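Local coordinates for protein precorrin-6Y C5,15-methyltransferase (Decarboxylating) (Geobacter metallireducens, PDB 3E05) that probably uses S-adenosyl-L-methionine to methylate a precorrin intermediate of adenosylcobalamin biosynthesis, this chain being the C-terminal domain of the longer decarboxylating enzyme, at residues V162-V167 / Y188-W193; D108-F113 / R131-G136; E57-M62 / F87-V92; A49-V54 / L77-D82. All blocks are in the same frame, centred on the assembly; numbering follows the deposited sequence. Where two conformers were deposited one is given.

Interaction 1: residues V162-V167 / Y188-W193; sequences VEVACV and YIITAW
C166 and Y188 face each other as a non-hydrogen-bonded pair in the antiparallel beta hairpin of 162-167 and 188-193, and they make a compact example of a sulfur-aromatic contact. From CB, Y188 sends CG anti to its carbonyl carbon (chi1 -69°), which sets the ring beside the partner strand. CD1 then meets C166 CB and, near the ring plane, V164 CG1 at 3.9 Å. CE1 lies 3.6 Å from C166 CB, while C166 SG stands over one face, 3.9 Å from the Y188 ring centroid and shifted toward the rim. At the tip, OH hydrogen-bonds to the OH of Y188 in the third subunit. A phenylalanine here would remove the hydroxyl from both copies and is likely to cost the interface this Y188-Y188 hydrogen bond. Between the strands, E163 with T191 and A165 with I189 each close a pair of backbone bonds, such as I189 N to A165 O at 2.8 Å. A water links E163 OE2, I189 O and T191 OG1; E163 OE2 is also salt-bridged to K35. The face bearing V162, V164, Y188 and A192 packs on helix 145-157, and I189 and T191 lie against helix 26-35. Strand 137-142 borders 188-193, whereas V164 to V167 pair antiparallel with a strand of the second subunit, continuing the sheet across the interface.

Interaction 2: residues D108-F113 / R131-G136; sequences DPDRVF and RLKSEG
R131 turns CG anti to its carbonyl carbon (chi1 -56°) and bends again at its second and third torsions, curling the guanidinium round onto D108. D108 leads into strand 111-114 and R131 ends helix 121-131, within a beta-alpha-beta crossover of the Rossmann-like fold that continues to the parallel strand 137-142. The salt bridge concentrates on one oxygen. R131 NE donates to D108 OD1 at 2.9 Å, and NH2 of the same arginine is modelled even nearer, at a separation doubtfully short. OD1 lies in the guanidinium plane but is itself approached from above its carboxylate, the two planes being 63° apart. L103 O and L106 O take further N-H groups of R131, which fixes the rotation of its flat end, and a water joins D108 OD2 to R131 O.

Further along, K133 N donates to P109 O at 3.0 Å, nearly along the C=O axis. L132 CD1 lies against the same oxygen, 3.6 Å from P109 O, and reaches V112 CG2 at 4.2 Å. K133 folds at its third torsion so that NZ straddles both oxygens of D110, but these bonds are weak, and the lysine has a second conformer; D110 OD2 has its firmer partner in V43 N. R111 NH1 holds D110 O at 3.0 Å, its guanidinium also bonding to R37 O. A type II turn from K133 brings the chain to G136, where a side chain would run into L132 CG and where CA makes a CA-H...O contact with D110 O at 3.1 Å.

Interaction 3: residues E57-M62 / F87-V92; sequences EASNLM and FVARNV
S59, near the C-terminal end of helix 53-61, packs against N91 in the type I beta turn that carries the chain from helix 74-86 into strand 92-96. S59 OG sits between its own backbone N and carbonyl carbon (chi1 84°) and hydrogen-bonds to I56 O one turn back, so it is the CB that presses on the asparagine, 3.2 Å from N91 OD1. V92 CG2 closes on the same S59 CB at 3.7 Å, and A89 CB approaches S59 OG at 3.7 Å.

This is a seam of the Rossmann-like fold: the end of one crossover helix rests on the loop that finishes the next crossover, after a Schellman motif at V88 has ended helix 74-86. I67 of strand 66-71 touches S59, M62 and N91. The amide of N91 turns its nitrogen toward the helix end, where ND2 is 2.8 Å from M62 O, and it donates a hydrogen bond to G65 O. Replacing this side chain by an alanine is likely to leave G65 O without its donor and to open a gap beside S59 CB. N91 also bonds through its backbone to I67.

Interaction 4: residues A49-V54 / L77-D82; sequences AGSASV and LGFIRD
The F79 ring meets S51 at a slant, with CD2 4.3 Å from S51 OG. This is where helix 74-86 backs the glycine-rich loop after strand 43-47, the segment that in class I methyltransferases of this Rossmann-like fold wraps round S-adenosylmethionine. A similar role is probable here. The loop is a type II' beta turn closed by A52 N to A49 O at 2.9 Å. G50 takes a positive phi of 72°, a backbone shape that favours glycine, and A52 occupies the N-cap position of helix 53-61.

Across from the turn, I80 does most of the touching. Its CG1 branch, set anti to the carbonyl carbon (chi1 -62°), reaches into the loop, so that CD1 lies 3.9 Å from A49 CB, while CG2 rests 3.7 Å from A52 CB. L94 of strand 92-96 supports the isoleucine from the sheet. Polar bonds also hold the loop: G50 N to E71 OE1, S51 OG to T18 OG1 and A17 O, and S51 O to N83 ND2 of the same helix that carries I80. Within this frame, I80 CG1 sits 3.2 Å from G50 O, an apolar carbon set hard against a backbone oxygen.

Overall arrangement
The four contacts spread over one Rossmann-like domain. Interactions 3 and 4 lie on the same half, centres about 12 Å apart, and share helix 53-61: its start follows the glycine-rich loop of interaction 4, which probably borders the cofactor pocket, and its end carries interaction 3. Interaction 2, about 22 Å from interaction 4 between centres, still reaches it, as F113 CE2 packs on V54 CG2 at 3.7 Å. Interaction 2 also meets interaction 1, with W193 CB 3.8 Å from G136 O, both belonging to the central sheet. Interaction 1 lies across the chain's centre from interactions 3 and 4, about 24 Å and 23 Å away between centres, and brings that side to the subunit interface.

Interaction 1: residues V162-V167 / Y188-W193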
loop_
_atom_site.group_PDB
_atom_site.type_symbol
_atom_site.label_atom_id
_atom_site.label_comp_id
_atom_site.label_asym_id
_atom_site.label_seq_id
_atom_site.Cartn_x
_atom_site.Cartn_y
_atom_site.Cartn_z
ATOM N N VAL D 162 -15.029 11.096 13.129
ATOM C CA VAL D 162 -13.625 10.970 12.712
ATOM C C VAL D 162 -13.485 9.911 11.605
ATOM O O VAL D 162 -13.980 8.797 11.737
ATOM C CB VAL D 162 -12.680 10.657 13.923
ATOM C CG1 VAL D 162 -11.218 10.423 13.473
ATOM C CG2 VAL D 162 -12.720 11.780 14.961
ATOM N N GLU D 163 -12.843 10.296 10.506
ATOM C CA GLU D 163 -12.411 9.352 9.482
ATOM C C GLU D 163 -10.891 9.289 9.528
ATOM O O GLU D 163 -10.232 10.312 9.721
ATOM C CB GLU D 163 -12.859 9.816 8.100
ATOM C CG GLU D 163 -12.242 9.009 6.935
ATOM C CD GLU D 163 -12.445 9.669 5.595
ATOM O OE1 GLU D 163 -13.581 9.628 5.092
ATOM O OE2 GLU D 163 -11.478 10.227 5.040
ATOM N N VAL D 164 -10.332 8.091 9.346
ATOM C CA VAL D 164 -8.889 7.935 9.180
ATOM C C VAL D 164 -8.634 7.351 7.800
ATOM O O VAL D 164 -9.224 6.334 7.458
ATOM C CB VAL D 164 -8.283 7.003 10.248
ATOM C CG1 VAL D 164 -6.762 6.951 10.106
ATOM C CG2 VAL D 164 -8.701 7.443 11.649
ATOM N N ALA D 165 -7.779 7.999 7.016
ATOM C CA ALA D 165 -7.395 7.485 5.690
ATOM C C ALA D 165 -5.879 7.269 5.626
ATOM O O ALA D 165 -5.089 8.212 5.739
ATOM C CB ALA D 165 -7.851 8.431 4.595
ATOM N N CYS D 166 -5.469 6.014 5.468
ATOM C CA CYS D 166 -4.052 5.705 5.362
ATOM C C CYS D 166 -3.693 5.706 3.903
ATOM O O CYS D 166 -4.234 4.920 3.110
ATOM C CB CYS D 166 -3.702 4.358 5.996
ATOM S SG CYS D 166 -1.930 4.027 5.926
ATOM N N VAL D 167 -2.784 6.606 3.552
ATOM C CA VAL D 167 -2.430 6.844 2.160
ATOM C C VAL D 167 -1.015 6.362 1.923
ATOM O O VAL D 167 -0.075 6.820 2.569
ATOM C CB VAL D 167 -2.592 8.351 1.773
ATOM C CG1 VAL D 167 -2.002 8.635 0.380
ATOM C CG2 VAL D 167 -4.074 8.764 1.843
ATOM N N TYR D 188 -1.236 8.826 7.771
ATOM C CA TYR D 188 -2.610 8.689 8.200
ATOM C C TYR D 188 -3.241 10.074 8.216
ATOM O O TYR D 188 -2.837 10.919 9.006
ATOM C CB TYR D 188 -2.653 8.088 9.613
ATOM C CG TYR D 188 -2.207 6.645 9.635
ATOM C CD1 TYR D 188 -3.140 5.618 9.455
ATOM C CD2 TYR D 188 -0.860 6.307 9.785
ATOM C CE1 TYR D 188 -2.744 4.263 9.491
ATOM C CE2 TYR D 188 -0.447 4.962 9.780
ATOM C CZ TYR D 188 -1.397 3.951 9.643
ATOM O OH TYR D 188 -0.995 2.628 9.626
ATOM N N ILE D 189 -4.193 10.293 7.308
ATOM C CA ILE D 189 -4.911 11.563 7.233
ATOM C C ILE D 189 -6.207 11.437 8.031
ATOM O O ILE D 189 -7.135 10.717 7.655
ATOM C CB ILE D 189 -5.177 11.972 5.767
ATOM C CG1 ILE D 189 -3.835 12.093 5.028
ATOM C CG2 ILE D 189 -6.013 13.257 5.693
ATOM C CD1 ILE D 189 -3.937 12.202 3.530
ATOM N N ILE D 190 -6.249 12.174 9.137
ATOM C CA ILE D 190 -7.378 12.131 10.069
ATOM C C ILE D 190 -8.261 13.360 9.860
ATOM O O ILE D 190 -7.778 14.481 9.984
ATOM C CB ILE D 190 -6.864 12.098 11.525
ATOM C CG1 ILE D 190 -5.894 10.931 11.717
ATOM C CG2 ILE D 190 -8.037 12.030 12.518
ATOM C CD1 ILE D 190 -5.050 11.003 12.967
ATOM N N THR D 191 -9.531 13.135 9.531
ATOM C CA THR D 191 -10.511 14.195 9.318
ATOM C C THR D 191 -11.612 14.132 10.367
ATOM O O THR D 191 -12.202 13.083 10.601
ATOM C CB THR D 191 -11.079 14.136 7.896
ATOM O OG1 THR D 191 -9.985 14.086 6.972
ATOM C CG2 THR D 191 -11.936 15.384 7.586
ATOM N N ALA D 192 -11.883 15.273 10.998
ATOM C CA ALA D 192 -12.855 15.340 12.080
ATOM C C ALA D 192 -13.790 16.520 11.884
ATOM O O ALA D 192 -13.351 17.628 11.567
ATOM C CB ALA D 192 -12.153 15.430 13.411
ATOM N N TRP D 193 -15.080 16.269 12.048
ATOM C CA TRP D 193 -16.096 17.297 11.868
ATOM C C TRP D 193 -17.271 16.936 12.754
ATOM O O TRP D 193 -17.349 15.816 13.260
ATOM C CB TRP D 193 -16.526 17.409 10.389
ATOM C CG TRP D 193 -17.254 16.196 9.857
ATOM C CD1 TRP D 193 -18.603 16.074 9.661
ATOM C CD2 TRP D 193 -16.679 14.933 9.468
ATOM N NE1 TRP D 193 -18.903 14.826 9.169
ATOM C CE2 TRP D 193 -17.745 14.102 9.044
ATOM C CE3 TRP D 193 -15.372 14.423 9.434
ATOM C CZ2 TRP D 193 -17.545 12.785 8.596
ATOM C CZ3 TRP D 193 -15.174 13.096 8.993
ATOM C CH2 TRP D 193 -16.256 12.303 8.577
HETATM O O HOH W 1 -9.251 11.546 6.329
#

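Interaction 2: residues D108-F113 / R131-G136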
loop_
_atom_site.group_PDB
_atom_site.type_symbol
_atom_site.label_atom_id
_atom_site.label_comp_id
_atom_site.label_asym_id
_atom_site.label_seq_id
_atom_site.Cartn_x
_atom_site.Cartn_y
_atom_site.Cartn_z
ATOM N N ASP D 108 -11.242 33.210 14.961
ATOM C CA ASP D 108 -11.820 31.869 15.009
ATOM C C ASP D 108 -11.716 31.157 13.661
ATOM O O ASP D 108 -11.942 31.765 12.609
ATOM C CB ASP D 108 -13.268 31.914 15.483
ATOM C CG ASP D 108 -13.397 32.434 16.903
ATOM O OD1 ASP D 108 -12.389 32.909 17.464
ATOM O OD2 ASP D 108 -14.511 32.368 17.459
ATOM N N PRO D 109 -11.314 29.878 13.695
ATOM C CA PRO D 109 -11.059 29.152 12.455
ATOM C C PRO D 109 -12.270 28.369 11.940
ATOM O O PRO D 109 -13.074 27.852 12.721
ATOM C CB PRO D 109 -9.938 28.204 12.856
ATOM C CG PRO D 109 -10.239 27.871 14.320
ATOM C CD PRO D 109 -11.041 29.042 14.886
ATOM N N ASP D 110 -12.398 28.325 10.620
ATOM C CA ASP D 110 -13.315 27.428 9.956
ATOM C C ASP D 110 -12.624 26.077 9.738
ATOM O O ASP D 110 -13.281 25.050 9.677
ATOM C CB ASP D 110 -13.702 27.988 8.593
ATOM C CG ASP D 110 -14.521 29.270 8.703
ATOM O OD1 ASP D 110 -15.675 29.175 9.140
ATOM O OD2 ASP D 110 -14.010 30.347 8.335
ATOM N N ARG D 111 -11.304 26.114 9.583
ATOM C CA ARG D 111 -10.524 24.960 9.119
ATOM C C ARG D 111 -9.225 24.943 9.918
ATOM O O ARG D 111 -8.567 25.972 10.057
ATOM C CB ARG D 111 -10.230 25.080 7.615
ATOM C CG ARG D 111 -11.439 25.077 6.697
ATOM C CD ARG D 111 -12.256 23.808 6.856
ATOM N NE ARG D 111 -13.342 23.705 5.887
ATOM C CZ ARG D 111 -14.595 24.103 6.107
ATOM N NH1 ARG D 111 -14.945 24.653 7.269
ATOM N NH2 ARG D 111 -15.504 23.965 5.150
ATOM N N VAL D 112 -8.879 23.796 10.505
ATOM C CA VAL D 112 -7.598 23.690 11.163
ATOM C C VAL D 112 -6.884 22.447 10.668
ATOM O O VAL D 112 -7.467 21.359 10.676
ATOM C CB VAL D 112 -7.719 23.642 12.700
ATOM C CG1 VAL D 112 -6.358 23.420 13.319
ATOM C CG2 VAL D 112 -8.307 24.943 13.241
ATOM N N PHE D 113 -5.664 22.641 10.193
ATOM C CA PHE D 113 -4.758 21.545 9.883
ATOM C C PHE D 113 -3.702 21.500 10.971
ATOM O O PHE D 113 -3.101 22.515 11.314
ATOM C CB PHE D 113 -4.106 21.682 8.504
ATOM C CG PHE D 113 -3.087 20.600 8.220
ATOM C CD1 PHE D 113 -3.488 19.255 8.156
ATOM C CD2 PHE D 113 -1.731 20.908 8.071
ATOM C CE1 PHE D 113 -2.536 18.223 7.906
ATOM C CE2 PHE D 113 -0.788 19.890 7.814
ATOM C CZ PHE D 113 -1.205 18.542 7.730
ATOM N N ARG D 131 -12.606 26.918 19.925
ATOM C CA ARG D 131 -12.645 28.011 18.964
ATOM C C ARG D 131 -13.333 27.682 17.634
ATOM O O ARG D 131 -13.737 28.602 16.917
ATOM C CB ARG D 131 -11.222 28.499 18.679
ATOM C CG ARG D 131 -10.421 28.945 19.916
ATOM C CD ARG D 131 -10.769 30.355 20.409
ATOM N NE ARG D 131 -10.808 31.338 19.325
ATOM C CZ ARG D 131 -9.752 31.953 18.806
ATOM N NH1 ARG D 131 -8.531 31.715 19.264
ATOM N NH2 ARG D 131 -9.924 32.820 17.820
ATOM N N LEU D 132 -13.441 26.391 17.293
ATOM C CA LEU D 132 -13.827 25.993 15.930
ATOM C C LEU D 132 -15.243 26.418 15.572
ATOM O O LEU D 132 -16.190 26.115 16.309
ATOM C CB LEU D 132 -13.655 24.479 15.717
ATOM C CG LEU D 132 -13.718 23.994 14.257
ATOM C CD1 LEU D 132 -12.449 24.358 13.507
ATOM C CD2 LEU D 132 -13.994 22.482 14.188
ATOM N N LYS D 133 -15.366 27.115 14.439
ATOM C CA LYS D 133 -16.655 27.622 13.965
ATOM C C LYS D 133 -17.615 26.514 13.542
ATOM O O LYS D 133 -17.213 25.363 13.353
ATOM C CB LYS D 133 -16.447 28.623 12.828
ATOM C CG LYS D 133 -15.745 29.906 13.274
ATOM C CD LYS D 133 -15.255 30.723 12.093
ATOM C CE LYS D 133 -16.377 31.517 11.428
ATOM N NZ LYS D 133 -15.903 32.202 10.193
ATOM N N SER D 134 -18.893 26.879 13.421
ATOM C CA SER D 134 -19.938 25.981 12.964
ATOM C C SER D 134 -19.583 25.473 11.569
ATOM O O SER D 134 -19.044 26.222 10.751
ATOM C CB SER D 134 -21.284 26.707 12.938
ATOM O OG SER D 134 -22.325 25.805 12.620
ATOM N N GLU D 135 -19.853 24.188 11.333
ATOM C CA GLU D 135 -19.470 23.485 10.096
ATOM C C GLU D 135 -17.949 23.450 9.867
ATOM O O GLU D 135 -17.482 23.308 8.730
ATOM C CB GLU D 135 -20.183 24.068 8.869
ATOM C CG GLU D 135 -21.696 24.000 8.913
ATOM C CD GLU D 135 -22.321 24.676 7.712
ATOM O OE1 GLU D 135 -22.266 25.922 7.629
ATOM O OE2 GLU D 135 -22.862 23.961 6.842
ATOM N N GLY D 136 -17.189 23.557 10.956
ATOM C CA GLY D 136 -15.727 23.500 10.896
ATOM C C GLY D 136 -15.216 22.106 10.545
ATOM O O GLY D 136 -15.943 21.133 10.675
HETATM O O HOH W 2 -16.003 30.063 17.575
HETATM O O HOH W 3 -16.938 26.721 8.640
#

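Interaction 3: residues E57-M62 / F87-V92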
loop_
_atom_site.group_PDB
_atom_site.type_symbol
_atom_site.label_atom_id
_atom_site.label_comp_id
_atom_site.label_asym_id
_atom_site.label_seq_id
_atom_site.Cartn_x
_atom_site.Cartn_y
_atom_site.Cartn_z
ATOM N N GLU D 57 -0.493 26.040 -0.743
ATOM C CA GLU D 57 -1.500 25.538 -1.694
ATOM C C GLU D 57 -2.962 25.820 -1.275
ATOM O O GLU D 57 -3.809 26.115 -2.120
ATOM C CB GLU D 57 -1.233 24.062 -2.054
ATOM C CG GLU D 57 0.023 23.896 -2.915
ATOM C CD GLU D 57 0.230 22.495 -3.418
ATOM O OE1 GLU D 57 -0.633 21.629 -3.168
ATOM O OE2 GLU D 57 1.269 22.244 -4.055
ATOM N N ALA D 58 -3.235 25.788 0.032
ATOM C CA ALA D 58 -4.527 26.235 0.577
ATOM C C ALA D 58 -4.850 27.681 0.182
ATOM O O ALA D 58 -6.003 28.005 -0.126
ATOM C CB ALA D 58 -4.529 26.135 2.068
ATOM N N SER D 59 -3.822 28.530 0.214
ATOM C CA SER D 59 -3.953 29.944 -0.125
ATOM C C SER D 59 -4.272 30.142 -1.603
ATOM O O SER D 59 -4.973 31.089 -1.969
ATOM C CB SER D 59 -2.705 30.721 0.301
ATOM O OG SER D 59 -1.683 30.646 -0.671
ATOM N N ASN D 60 -3.776 29.238 -2.449
ATOM C CA ASN D 60 -4.121 29.250 -3.863
ATOM C C ASN D 60 -5.592 28.893 -4.085
ATOM O O ASN D 60 -6.240 29.420 -5.006
ATOM C CB ASN D 60 -3.219 28.305 -4.644
ATOM C CG ASN D 60 -1.803 28.823 -4.790
ATOM O OD1 ASN D 60 -1.526 30.000 -4.563
ATOM N ND2 ASN D 60 -0.901 27.943 -5.194
ATOM N N LEU D 61 -6.112 28.018 -3.222
ATOM C CA LEU D 61 -7.498 27.543 -3.294
ATOM C C LEU D 61 -8.473 28.502 -2.633
ATOM O O LEU D 61 -9.679 28.462 -2.914
ATOM C CB LEU D 61 -7.643 26.174 -2.619
ATOM C CG LEU D 61 -6.889 24.947 -3.152
ATOM C CD1 LEU D 61 -7.048 23.764 -2.197
ATOM C CD2 LEU D 61 -7.388 24.575 -4.488
ATOM N N MET D 62 -7.957 29.334 -1.725
ATOM C CA MET D 62 -8.752 30.363 -1.071
ATOM C C MET D 62 -8.070 31.725 -1.221
ATOM O O MET D 62 -7.512 32.230 -0.246
ATOM C CB MET D 62 -8.940 30.059 0.422
ATOM C CG MET D 62 -9.585 28.731 0.746
ATOM S SD MET D 62 -9.912 28.508 2.507
ATOM C CE MET D 62 -8.273 28.588 3.209
ATOM N N PHE D 87 6.313 31.860 -3.486
ATOM C CA PHE D 87 5.071 31.385 -4.087
ATOM C C PHE D 87 3.959 32.420 -4.037
ATOM O O PHE D 87 2.830 32.155 -4.469
ATOM C CB PHE D 87 4.642 30.062 -3.454
ATOM C CG PHE D 87 5.611 28.956 -3.703
ATOM C CD1 PHE D 87 5.727 28.399 -4.971
ATOM C CD2 PHE D 87 6.426 28.480 -2.682
ATOM C CE1 PHE D 87 6.631 27.386 -5.221
ATOM C CE2 PHE D 87 7.338 27.459 -2.915
ATOM C CZ PHE D 87 7.439 26.906 -4.198
ATOM N N VAL D 88 4.316 33.602 -3.531
ATOM C CA VAL D 88 3.418 34.751 -3.385
ATOM C C VAL D 88 2.141 34.363 -2.619
ATOM O O VAL D 88 1.016 34.519 -3.108
ATOM C CB VAL D 88 3.123 35.473 -4.743
ATOM C CG1 VAL D 88 2.625 36.875 -4.488
ATOM C CG2 VAL D 88 4.373 35.534 -5.628
ATOM N N ALA D 89 2.340 33.826 -1.421
ATOM C CA ALA D 89 1.235 33.430 -0.571
ATOM C C ALA D 89 0.979 34.561 0.400
ATOM O O ALA D 89 1.296 34.455 1.589
ATOM C CB ALA D 89 1.564 32.139 0.164
ATOM N N ARG D 90 0.403 35.650 -0.115
ATOM C CA ARG D 90 0.274 36.894 0.648
ATOM C C ARG D 90 -0.799 36.816 1.707
ATOM O O ARG D 90 -0.738 37.546 2.704
ATOM C CB ARG D 90 -0.009 38.087 -0.274
ATOM C CG ARG D 90 0.822 38.119 -1.534
ATOM C CD ARG D 90 2.154 38.833 -1.366
ATOM N NE ARG D 90 2.001 40.241 -1.015
ATOM C CZ ARG D 90 3.007 41.085 -0.828
ATOM N NH1 ARG D 90 4.262 40.682 -0.970
ATOM N NH2 ARG D 90 2.752 42.338 -0.493
ATOM N N ASN D 91 -1.776 35.931 1.502
ATOM C CA ASN D 91 -2.866 35.773 2.469
ATOM C C ASN D 91 -2.561 34.760 3.579
ATOM O O ASN D 91 -3.433 34.399 4.377
ATOM C CB ASN D 91 -4.209 35.499 1.774
ATOM C CG ASN D 91 -4.181 34.261 0.875
ATOM O OD1 ASN D 91 -3.165 33.929 0.262
ATOM N ND2 ASN D 91 -5.322 33.595 0.777
ATOM N N VAL D 92 -1.309 34.322 3.622
ATOM C CA VAL D 92 -0.787 33.552 4.747
ATOM C C VAL D 92 -0.007 34.476 5.682
ATOM O O VAL D 92 0.928 35.165 5.261
ATOM C CB VAL D 92 0.123 32.398 4.284
ATOM C CG1 VAL D 92 0.637 31.613 5.478
ATOM C CG2 VAL D 92 -0.626 31.470 3.308
#

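Interaction 4: residues A49-V54 / L77-D82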
loop_
_atom_site.group_PDB
_atom_site.type_symbol
_atom_site.label_atom_id
_atom_site.label_comp_id
_atom_site.label_asym_id
_atom_site.label_seq_id
_atom_site.Cartn_x
_atom_site.Cartn_y
_atom_site.Cartn_z
ATOM N N ALA D 49 3.455 24.416 10.965
ATOM C CA ALA D 49 3.435 24.593 9.502
ATOM C C ALA D 49 4.599 23.958 8.743
ATOM O O ALA D 49 4.440 23.570 7.579
ATOM C CB ALA D 49 3.271 26.055 9.135
ATOM N N GLY D 50 5.751 23.831 9.399
ATOM C CA GLY D 50 6.919 23.181 8.799
ATOM C C GLY D 50 7.509 24.059 7.724
ATOM O O GLY D 50 8.167 25.042 8.024
ATOM N N SER D 51 7.255 23.699 6.468
ATOM C CA SER D 51 7.665 24.510 5.323
ATOM C C SER D 51 6.503 25.317 4.745
ATOM O O SER D 51 6.664 26.063 3.767
ATOM C CB SER D 51 8.285 23.617 4.260
ATOM O OG SER D 51 9.492 23.079 4.775
ATOM N N ALA D 52 5.343 25.151 5.373
ATOM C CA ALA D 52 4.095 25.825 5.012
ATOM C C ALA D 52 3.531 25.444 3.650
ATOM O O ALA D 52 2.719 26.179 3.101
ATOM C CB ALA D 52 4.194 27.386 5.190
ATOM N N SER D 53 3.896 24.261 3.140
ATOM C CA SER D 53 3.410 23.819 1.827
ATOM C C SER D 53 1.889 23.649 1.785
ATOM O O SER D 53 1.262 23.940 0.766
ATOM C CB SER D 53 4.124 22.541 1.364
ATOM O OG SER D 53 3.724 21.421 2.130
ATOM N N VAL D 54 1.303 23.190 2.893
ATOM C CA VAL D 54 -0.152 23.062 3.017
ATOM C C VAL D 54 -0.787 24.445 2.986
ATOM O O VAL D 54 -1.699 24.686 2.201
ATOM C CB VAL D 54 -0.569 22.301 4.298
ATOM C CG1 VAL D 54 -2.105 22.175 4.409
ATOM C CG2 VAL D 54 0.108 20.903 4.328
ATOM N N LEU D 77 11.070 28.545 10.491
ATOM C CA LEU D 77 10.554 29.899 10.275
ATOM C C LEU D 77 11.173 30.574 9.052
ATOM O O LEU D 77 10.472 31.261 8.287
ATOM C CB LEU D 77 10.760 30.772 11.506
ATOM C CG LEU D 77 9.943 30.487 12.761
ATOM C CD1 LEU D 77 10.555 31.274 13.899
ATOM C CD2 LEU D 77 8.473 30.833 12.579
ATOM N N GLY D 78 12.479 30.360 8.870
ATOM C CA GLY D 78 13.203 30.870 7.712
ATOM C C GLY D 78 12.768 30.226 6.410
ATOM O O GLY D 78 12.646 30.918 5.381
ATOM N N PHE D 79 12.524 28.910 6.455
ATOM C CA PHE D 79 11.952 28.166 5.319
ATOM C C PHE D 79 10.621 28.793 4.920
ATOM O O PHE D 79 10.400 29.092 3.745
ATOM C CB PHE D 79 11.690 26.691 5.674
ATOM C CG PHE D 79 12.920 25.875 5.942
ATOM C CD1 PHE D 79 14.119 26.125 5.283
ATOM C CD2 PHE D 79 12.858 24.805 6.835
ATOM C CE1 PHE D 79 15.255 25.334 5.542
ATOM C CE2 PHE D 79 13.978 24.015 7.097
ATOM C CZ PHE D 79 15.176 24.277 6.446
ATOM N N ILE D 80 9.751 29.005 5.910
ATOM C CA ILE D 80 8.412 29.561 5.676
ATOM C C ILE D 80 8.482 30.942 5.023
ATOM O O ILE D 80 7.990 31.114 3.904
ATOM C CB ILE D 80 7.527 29.563 6.954
ATOM C CG1 ILE D 80 7.313 28.123 7.441
ATOM C CG2 ILE D 80 6.179 30.203 6.655
ATOM C CD1 ILE D 80 6.625 28.001 8.789
ATOM N N ARG D 81 9.146 31.886 5.701
ATOM C CA ARG D 81 9.444 33.213 5.161
ATOM C C ARG D 81 9.881 33.167 3.696
ATOM O O ARG D 81 9.308 33.874 2.861
ATOM C CB ARG D 81 10.534 33.878 6.011
ATOM C CG ARG D 81 10.488 35.397 6.042
ATOM C CD ARG D 81 11.471 35.967 7.068
ATOM N NE ARG D 81 11.176 35.531 8.437
ATOM C CZ ARG D 81 11.934 34.693 9.144
ATOM N NH1 ARG D 81 13.048 34.188 8.622
ATOM N NH2 ARG D 81 11.577 34.358 10.379
ATOM N N ASP D 82 10.863 32.316 3.384
ATOM C CA ASP D 82 11.363 32.159 2.015
ATOM C C ASP D 82 10.287 31.618 1.076
ATOM O O ASP D 82 10.116 32.112 -0.041
ATOM C CB ASP D 82 12.586 31.231 1.969
ATOM C CG ASP D 82 13.851 31.879 2.511
ATOM O OD1 ASP D 82 13.788 33.015 3.040
ATOM O OD2 ASP D 82 14.919 31.234 2.409
#